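Local structure of Kid toxin protein (Escherichia coli, 1M1F) at residues A[17-22]-A[74-79]. The protein kills plasmid-free daughter cells as the toxin of a plasmid-maintenance toxin-antitoxin system, probably by acting as an endoribonuclease, and is neutralised by its antitoxin PemI. Sequence-based numbering, arbitrary orientation.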
loop_
_atom_site.group_PDB
_atom_site.type_symbol
_atom_site.label_atom_id
_atom_site.label_comp_id
_atom_site.label_asym_id
_atom_site.label_seq_id
_atom_site.Cartn_x
_atom_site.Cartn_y
_atom_site.Cartn_z
ATOM N N HIS A 17 -6.512 -11.098 -8.378
ATOM C CA HIS A 17 -6.004 -10.108 -9.329
ATOM C C HIS A 17 -4.735 -9.388 -8.851
ATOM O O HIS A 17 -4.223 -8.521 -9.553
ATOM C CB HIS A 17 -7.058 -9.020 -9.603
ATOM C CG HIS A 17 -8.330 -9.508 -10.236
ATOM N ND1 HIS A 17 -9.453 -9.826 -9.502
ATOM C CD2 HIS A 17 -8.680 -9.654 -11.537
ATOM C CE1 HIS A 17 -10.428 -10.181 -10.320
ATOM N NE2 HIS A 17 -9.984 -10.090 -11.560
ATOM N N GLU A 18 -4.229 -9.722 -7.666
ATOM C CA GLU A 18 -3.049 -9.049 -7.124
ATOM C C GLU A 18 -1.846 -9.179 -8.052
ATOM O O GLU A 18 -1.641 -10.216 -8.670
ATOM C CB GLU A 18 -2.713 -9.617 -5.744
ATOM C CG GLU A 18 -3.736 -9.229 -4.680
ATOM C CD GLU A 18 -3.730 -10.118 -3.449
ATOM O OE1 GLU A 18 -2.766 -10.888 -3.231
ATOM O OE2 GLU A 18 -4.713 -10.046 -2.682
ATOM N N GLN A 19 -1.057 -8.117 -8.154
ATOM C CA GLN A 19 0.130 -8.126 -8.988
ATOM C C GLN A 19 1.053 -9.258 -8.546
ATOM O O GLN A 19 1.382 -9.374 -7.368
ATOM C CB GLN A 19 0.848 -6.783 -8.896
ATOM C CG GLN A 19 1.983 -6.646 -9.894
ATOM C CD GLN A 19 1.502 -6.648 -11.333
ATOM O OE1 GLN A 19 1.938 -7.473 -12.137
ATOM N NE2 GLN A 19 0.600 -5.738 -11.657
ATOM N N GLN A 20 1.474 -10.077 -9.508
ATOM C CA GLN A 20 2.304 -11.250 -9.239
ATOM C C GLN A 20 3.750 -11.076 -9.687
ATOM O O GLN A 20 4.098 -10.107 -10.371
ATOM C CB GLN A 20 1.767 -12.479 -9.996
ATOM C CG GLN A 20 0.263 -12.689 -9.947
ATOM C CD GLN A 20 -0.178 -13.994 -10.606
ATOM O OE1 GLN A 20 -1.247 -14.529 -10.290
ATOM N NE2 GLN A 20 0.641 -14.505 -11.523
ATOM N N GLY A 21 4.580 -12.033 -9.290
ATOM C CA GLY A 21 5.928 -12.162 -9.820
ATOM C C GLY A 21 7.068 -11.467 -9.108
ATOM O O GLY A 21 6.892 -10.723 -8.144
ATOM N N THR A 22 8.270 -11.760 -9.586
ATOM C CA THR A 22 9.466 -11.064 -9.166
ATOM C C THR A 22 9.629 -9.951 -10.194
ATOM O O THR A 22 9.700 -10.205 -11.398
ATOM C CB THR A 22 10.671 -11.993 -9.193
ATOM O OG1 THR A 22 10.545 -12.970 -8.154
ATOM C CG2 THR A 22 11.940 -11.246 -8.844
ATOM N N CYS A 74 0.745 2.941 -9.798
ATOM C CA CYS A 74 0.566 3.706 -8.572
ATOM C C CYS A 74 -0.678 3.311 -7.804
ATOM O O CYS A 74 -0.838 3.682 -6.644
ATOM C CB CYS A 74 0.533 5.204 -8.875
ATOM S SG CYS A 74 1.998 5.844 -9.705
ATOM N N ASP A 75 -1.557 2.565 -8.460
ATOM C CA ASP A 75 -2.772 2.067 -7.826
ATOM C C ASP A 75 -2.554 0.811 -6.982
ATOM O O ASP A 75 -3.504 0.346 -6.360
ATOM C CB ASP A 75 -3.883 1.817 -8.854
ATOM C CG ASP A 75 -3.445 0.980 -10.042
ATOM O OD1 ASP A 75 -2.238 0.850 -10.326
ATOM O OD2 ASP A 75 -4.286 0.433 -10.792
ATOM N N GLN A 76 -1.335 0.270 -6.924
ATOM C CA GLN A 76 -1.124 -0.966 -6.168
ATOM C C GLN A 76 -0.014 -0.871 -5.127
ATOM O O GLN A 76 0.914 -1.686 -5.116
ATOM C CB GLN A 76 -0.857 -2.159 -7.106
ATOM C CG GLN A 76 -2.046 -2.522 -8.018
ATOM C CD GLN A 76 -2.079 -4.001 -8.522
ATOM O OE1 GLN A 76 -2.337 -4.230 -9.710
ATOM N NE2 GLN A 76 -1.898 -4.981 -7.618
ATOM N N PRO A 77 -0.100 0.076 -4.201
ATOM C CA PRO A 77 0.922 0.149 -3.157
ATOM C C PRO A 77 0.877 -1.074 -2.238
ATOM O O PRO A 77 -0.200 -1.625 -1.970
ATOM C CB PRO A 77 0.540 1.409 -2.394
ATOM C CG PRO A 77 -0.936 1.525 -2.607
ATOM C CD PRO A 77 -1.137 1.121 -4.030
ATOM N N ARG A 78 2.039 -1.458 -1.732
ATOM C CA ARG A 78 2.139 -2.581 -0.829
ATOM C C ARG A 78 3.285 -2.378 0.133
ATOM O O ARG A 78 4.375 -1.962 -0.264
ATOM C CB ARG A 78 2.425 -3.819 -1.645
ATOM C CG ARG A 78 2.326 -5.056 -0.942
ATOM C CD ARG A 78 2.124 -6.201 -1.887
ATOM N NE ARG A 78 2.508 -7.367 -1.171
ATOM C CZ ARG A 78 2.797 -8.525 -1.712
ATOM N NH1 ARG A 78 2.694 -8.724 -3.020
ATOM N NH2 ARG A 78 3.170 -9.489 -0.908
ATOM N N THR A 79 3.040 -2.688 1.397
ATOM C CA THR A 79 4.062 -2.665 2.421
ATOM C C THR A 79 4.743 -4.023 2.407
ATOM O O THR A 79 4.073 -5.048 2.531
ATOM C CB THR A 79 3.394 -2.418 3.773
ATOM O OG1 THR A 79 2.782 -1.117 3.769
ATOM C CG2 THR A 79 4.406 -2.405 4.888
HETATM O O HOH W 1 0.657 -8.119 -5.123
#
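Q76 reaches across to Q19 with an extended side chain and sets its amide end against the backbone and CB of that residue, a worked example of a long side chain spanning the gap between two loop segments, with a water bridge beside it. The tight part of the contact is small. The Q76 atom modelled as NE2 lies 3.3 Å from Q19 N and 3.5 Å from Q19 CB, but the amide is probably turned over, which would place its oxygen beside the peptide N-H and could make this a hydrogen bond. CG of Q19 lies opposite the backbone N (chi1 -172°), and the chain then bends at chi2 (65°), carrying its amide past the end of Q76. The bent Q19 and the extended Q76 cross at about a right angle, their amide planes 38° apart. Q76 also touches P44 and Q19 touches T46, both on strand 41-46.

Beside this packed spot the join is looser. R78 extends toward the loop without touching it directly; one water spans the gap, donating to Q19 O at 2.7 Å and accepting a weak bond from R78 NH1 at 3.0 Å. The same NH1 binds the carbonyl of L11. E18 OE1 stays 5.9 Å from R78 NH1, and its carboxylate is held by other partners: OE1 takes a hydrogen bond from A15 N, while OE2 makes a salt bridge to R85 of the second subunit and takes a hydrogen bond from the backbone N of D81 of that subunit.

The arrangement joins the loop between strands 5-10 and 22-27 to strand 71-79 at the homodimer interface, in the SH3-like antiparallel fold of the PemK/MazF toxins.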